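Local coordinates for spike protein S1 (Bat coronavirus HKU9, PDB 5GYQ) that forms the putative receptor-binding domain of the viral spike, the trimeric glycoprotein predicted to attach the virion to host cells and start infection, at residues 98-109 and 147-158. Numbering follows the deposited sequence.
Sequences FYGCLHAFYLNS and YVYGLAVITLKP
Cys101, His103 and Phe105 pair with Ile154, Ala152 and Gly150 through reciprocal antiparallel backbone hydrogen bonds; both bonds between Cys101 and Ile154 are short, with Ile154 N 2.7 Å from Cys101 O. Beyond Phe105 the regular bonding ends, and a water links the strands, accepting from Leu107 N and donating to Val148 O; farther on, a bent hydrogen bond runs from Val148 N to Ser109 O at 2.9 Å.

Aromatic rings supply a second set of contacts. Phe105, with CG held between its backbone N and carbonyl carbon (chi1 55°), lays its ring flat over Gly150, whose CA stands 3.7 Å from the ring centroid in a CH-pi contact. At the other end, Leu156 CB sits over one face of the Tyr99 ring, 3.6 Å from CE2. Tyr149 turns its edge toward the face of Tyr106 in an offset edge-to-face pair (planes at 76°); His44 stacks on Tyr149 and meets Tyr106 edge-to-face.

Aliphatic contacts are made by Leu102 CD2, lying against both methyls of Val153, and Leu107 CD1, 3.6 Å from Val148 CG1. Helix 73-81 packs on Leu102, Ala104 and Leu151, while Cys101 is disulfide-bonded to Cys48 of strand 43-49. These are adjacent inner strands of the twisted five-stranded antiparallel sheet that forms the core subdomain of betacoronavirus receptor-binding domains.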
loop_
_atom_site.group_PDB
_atom_site.type_symbol
_atom_site.label_atom_id
_atom_site.label_comp_id
_atom_site.label_asym_id
_atom_site.label_seq_id
_atom_site.Cartn_x
_atom_site.Cartn_y
_atom_site.Cartn_z
ATOM N N PHE A 98 6.935 -10.143 -6.283
ATOM C CA PHE A 98 6.041 -9.704 -5.224
ATOM C C PHE A 98 5.145 -10.838 -4.741
ATOM O O PHE A 98 4.430 -11.459 -5.526
ATOM C CB PHE A 98 5.189 -8.527 -5.706
ATOM C CG PHE A 98 4.197 -8.038 -4.689
ATOM C CD1 PHE A 98 4.625 -7.472 -3.500
ATOM C CD2 PHE A 98 2.836 -8.133 -4.930
ATOM C CE1 PHE A 98 3.713 -7.019 -2.564
ATOM C CE2 PHE A 98 1.920 -7.681 -3.998
ATOM C CZ PHE A 98 2.361 -7.125 -2.815
ATOM N N TYR A 99 5.210 -11.109 -3.442
ATOM C CA TYR A 99 4.320 -12.062 -2.792
ATOM C C TYR A 99 3.443 -11.295 -1.816
ATOM O O TYR A 99 3.939 -10.717 -0.848
ATOM C CB TYR A 99 5.124 -13.159 -2.082
ATOM C CG TYR A 99 4.323 -14.052 -1.153
ATOM C CD1 TYR A 99 3.089 -14.561 -1.531
ATOM C CD2 TYR A 99 4.823 -14.410 0.093
ATOM C CE1 TYR A 99 2.363 -15.385 -0.683
ATOM C CE2 TYR A 99 4.108 -15.235 0.947
ATOM C CZ TYR A 99 2.880 -15.720 0.554
ATOM O OH TYR A 99 2.166 -16.538 1.399
ATOM N N GLY A 100 2.141 -11.266 -2.085
ATOM C CA GLY A 100 1.236 -10.488 -1.260
ATOM C C GLY A 100 0.019 -9.988 -2.010
ATOM O O GLY A 100 -0.414 -10.618 -2.964
ATOM N N CYS A 101 -0.539 -8.855 -1.589
ATOM C CA CYS A 101 -1.785 -8.376 -2.189
ATOM C C CYS A 101 -1.865 -6.867 -2.402
ATOM O O CYS A 101 -1.330 -6.079 -1.625
ATOM C CB CYS A 101 -2.976 -8.815 -1.332
ATOM S SG CYS A 101 -3.265 -10.597 -1.347
ATOM N N LEU A 102 -2.552 -6.488 -3.474
ATOM C CA LEU A 102 -2.896 -5.103 -3.759
ATOM C C LEU A 102 -4.371 -4.896 -3.461
ATOM O O LEU A 102 -5.235 -5.494 -4.113
ATOM C CB LEU A 102 -2.604 -4.750 -5.217
ATOM C CG LEU A 102 -1.196 -5.020 -5.739
ATOM C CD1 LEU A 102 -1.118 -4.676 -7.217
ATOM C CD2 LEU A 102 -0.175 -4.226 -4.946
ATOM N N HIS A 103 -4.658 -4.058 -2.473
ATOM C CA HIS A 103 -6.035 -3.814 -2.078
ATOM C C HIS A 103 -6.432 -2.360 -2.296
ATOM O O HIS A 103 -6.055 -1.474 -1.529
ATOM C CB HIS A 103 -6.245 -4.201 -0.614
ATOM C CG HIS A 103 -7.685 -4.267 -0.208
ATOM N ND1 HIS A 103 -8.087 -4.667 1.046
ATOM C CD2 HIS A 103 -8.817 -3.987 -0.898
ATOM C CE1 HIS A 103 -9.407 -4.629 1.115
ATOM N NE2 HIS A 103 -9.872 -4.220 -0.050
ATOM N N ALA A 104 -7.200 -2.127 -3.353
ATOM C CA ALA A 104 -7.734 -0.807 -3.641
ATOM C C ALA A 104 -9.166 -0.703 -3.133
ATOM O O ALA A 104 -9.997 -1.576 -3.398
ATOM C CB ALA A 104 -7.671 -0.518 -5.125
ATOM N N PHE A 105 -9.443 0.369 -2.399
ATOM C CA PHE A 105 -10.746 0.560 -1.775
ATOM C C PHE A 105 -11.263 1.976 -2.004
ATOM O O PHE A 105 -10.487 2.895 -2.269
ATOM C CB PHE A 105 -10.671 0.255 -0.275
ATOM C CG PHE A 105 -9.616 1.041 0.458
ATOM C CD1 PHE A 105 -9.934 2.231 1.092
ATOM C CD2 PHE A 105 -8.309 0.584 0.524
ATOM C CE1 PHE A 105 -8.967 2.953 1.773
ATOM C CE2 PHE A 105 -7.341 1.303 1.200
ATOM C CZ PHE A 105 -7.673 2.488 1.825
ATOM N N TYR A 106 -12.578 2.145 -1.893
ATOM C CA TYR A 106 -13.222 3.421 -2.192
ATOM C C TYR A 106 -12.961 4.492 -1.137
ATOM O O TYR A 106 -13.012 4.227 0.063
ATOM C CB TYR A 106 -14.733 3.220 -2.364
ATOM C CG TYR A 106 -15.101 2.474 -3.628
ATOM C CD1 TYR A 106 -15.245 3.143 -4.837
ATOM C CD2 TYR A 106 -15.294 1.100 -3.615
ATOM C CE1 TYR A 106 -15.577 2.465 -5.997
ATOM C CE2 TYR A 106 -15.626 0.413 -4.769
ATOM C CZ TYR A 106 -15.764 1.100 -5.958
ATOM O OH TYR A 106 -16.092 0.420 -7.107
ATOM N N LEU A 107 -12.675 5.702 -1.606
ATOM C CA LEU A 107 -12.518 6.867 -0.743
ATOM C C LEU A 107 -13.607 7.888 -1.029
ATOM O O LEU A 107 -13.864 8.778 -0.214
ATOM C CB LEU A 107 -11.144 7.513 -0.938
ATOM C CG LEU A 107 -9.938 6.866 -0.263
ATOM C CD1 LEU A 107 -8.670 7.596 -0.659
ATOM C CD2 LEU A 107 -10.111 6.877 1.247
ATOM N N ASN A 108 -14.234 7.751 -2.196
ATOM C CA ASN A 108 -15.263 8.679 -2.659
ATOM C C ASN A 108 -14.762 10.117 -2.636
ATOM O O ASN A 108 -15.455 11.022 -2.173
ATOM C CB ASN A 108 -16.529 8.550 -1.810
ATOM C CG ASN A 108 -16.906 7.107 -1.545
ATOM O OD1 ASN A 108 -17.177 6.724 -0.408
ATOM N ND2 ASN A 108 -16.916 6.295 -2.598
ATOM N N SER A 109 -13.549 10.317 -3.138
ATOM C CA SER A 109 -12.907 11.620 -3.065
ATOM C C SER A 109 -12.147 11.963 -4.340
ATOM O O SER A 109 -11.289 11.201 -4.787
ATOM C CB SER A 109 -11.954 11.669 -1.868
ATOM O OG SER A 109 -11.201 12.870 -1.856
ATOM N N TYR A 147 -10.097 11.806 -9.144
ATOM C CA TYR A 147 -10.885 10.874 -8.355
ATOM C C TYR A 147 -9.943 9.764 -7.923
ATOM O O TYR A 147 -9.169 9.248 -8.728
ATOM C CB TYR A 147 -12.069 10.323 -9.145
ATOM C CG TYR A 147 -12.790 9.203 -8.434
ATOM C CD1 TYR A 147 -13.645 9.466 -7.373
ATOM C CD2 TYR A 147 -12.608 7.883 -8.817
ATOM C CE1 TYR A 147 -14.304 8.444 -6.717
ATOM C CE2 TYR A 147 -13.263 6.857 -8.170
ATOM C CZ TYR A 147 -14.109 7.142 -7.121
ATOM O OH TYR A 147 -14.763 6.121 -6.471
ATOM N N VAL A 148 -10.009 9.393 -6.654
ATOM C CA VAL A 148 -8.925 8.627 -6.059
ATOM C C VAL A 148 -9.403 7.457 -5.200
ATOM O O VAL A 148 -10.420 7.541 -4.508
ATOM C CB VAL A 148 -8.020 9.576 -5.227
ATOM C CG1 VAL A 148 -7.690 8.996 -3.867
ATOM C CG2 VAL A 148 -6.757 9.912 -6.004
ATOM N N TYR A 149 -8.665 6.356 -5.282
ATOM C CA TYR A 149 -8.881 5.200 -4.431
ATOM C C TYR A 149 -7.798 5.107 -3.370
ATOM O O TYR A 149 -6.679 5.586 -3.565
ATOM C CB TYR A 149 -8.899 3.911 -5.254
ATOM C CG TYR A 149 -9.938 3.896 -6.345
ATOM C CD1 TYR A 149 -11.285 3.748 -6.045
ATOM C CD2 TYR A 149 -9.572 4.025 -7.679
ATOM C CE1 TYR A 149 -12.239 3.734 -7.038
ATOM C CE2 TYR A 149 -10.522 4.011 -8.681
ATOM C CZ TYR A 149 -11.854 3.865 -8.355
ATOM O OH TYR A 149 -12.806 3.848 -9.346
ATOM N N GLY A 150 -8.139 4.490 -2.245
ATOM C CA GLY A 150 -7.146 4.116 -1.260
ATOM C C GLY A 150 -6.448 2.856 -1.732
ATOM O O GLY A 150 -7.049 2.023 -2.410
ATOM N N LEU A 151 -5.175 2.718 -1.387
ATOM C CA LEU A 151 -4.401 1.547 -1.771
ATOM C C LEU A 151 -3.540 1.059 -0.622
ATOM O O LEU A 151 -2.711 1.807 -0.077
ATOM C CB LEU A 151 -3.512 1.843 -2.980
ATOM C CG LEU A 151 -2.626 0.665 -3.407
ATOM C CD1 LEU A 151 -3.473 -0.465 -3.969
ATOM C CD2 LEU A 151 -1.567 1.090 -4.410
ATOM N N ALA A 152 -3.758 -0.202 -0.263
ATOM C CA ALA A 152 -2.925 -0.904 0.695
ATOM C C ALA A 152 -2.219 -2.054 -0.008
ATOM O O ALA A 152 -2.860 -2.973 -0.519
ATOM C CB ALA A 152 -3.757 -1.414 1.865
ATOM N N VAL A 153 -0.897 -1.977 -0.055
ATOM C CA VAL A 153 -0.068 -3.037 -0.601
ATOM C C VAL A 153 0.413 -3.905 0.544
ATOM O O VAL A 153 1.183 -3.457 1.398
ATOM C CB VAL A 153 1.139 -2.488 -1.377
ATOM C CG1 VAL A 153 1.963 -3.631 -1.955
ATOM C CG2 VAL A 153 0.677 -1.546 -2.477
ATOM N N ILE A 154 -0.062 -5.142 0.570
ATOM C CA ILE A 154 0.291 -6.068 1.629
ATOM C C ILE A 154 1.377 -7.016 1.143
ATOM O O ILE A 154 1.128 -7.865 0.297
ATOM C CB ILE A 154 -0.940 -6.866 2.104
ATOM C CG1 ILE A 154 -2.090 -5.910 2.430
ATOM C CG2 ILE A 154 -0.592 -7.716 3.315
ATOM C CD1 ILE A 154 -3.385 -6.599 2.798
ATOM N N THR A 155 2.589 -6.846 1.663
ATOM C CA THR A 155 3.707 -7.727 1.343
ATOM C C THR A 155 3.836 -8.817 2.394
ATOM O O THR A 155 3.895 -8.533 3.587
ATOM C CB THR A 155 5.040 -6.962 1.262
ATOM O OG1 THR A 155 4.926 -5.892 0.317
ATOM C CG2 THR A 155 6.165 -7.896 0.838
ATOM N N LEU A 156 3.883 -10.064 1.948
ATOM C CA LEU A 156 3.934 -11.195 2.860
ATOM C C LEU A 156 5.285 -11.884 2.827
ATOM O O LEU A 156 5.926 -11.962 1.779
ATOM C CB LEU A 156 2.837 -12.199 2.509
ATOM C CG LEU A 156 1.420 -11.631 2.461
ATOM C CD1 LEU A 156 0.471 -12.644 1.852
ATOM C CD2 LEU A 156 0.966 -11.229 3.856
ATOM N N LYS A 157 5.723 -12.376 3.979
ATOM C CA LYS A 157 6.875 -13.269 4.020
ATOM C C LYS A 157 6.451 -14.605 4.617
ATOM O O LYS A 157 5.719 -14.642 5.607
ATOM C CB LYS A 157 8.029 -12.652 4.815
ATOM C CG LYS A 157 9.101 -12.016 3.935
ATOM C CD LYS A 157 9.944 -11.001 4.698
ATOM C CE LYS A 157 10.716 -11.640 5.844
ATOM N NZ LYS A 157 11.976 -12.293 5.385
ATOM N N PRO A 158 6.896 -15.711 4.003
ATOM C CA PRO A 158 6.494 -17.048 4.450
ATOM C C PRO A 158 6.938 -17.343 5.877
ATOM O O PRO A 158 7.988 -16.867 6.313
ATOM C CB PRO A 158 7.195 -17.978 3.453
ATOM C CG PRO A 158 8.325 -17.180 2.912
ATOM C CD PRO A 158 7.833 -15.767 2.867
HETATM O O HOH W 1 -12.879 6.170 -4.390
#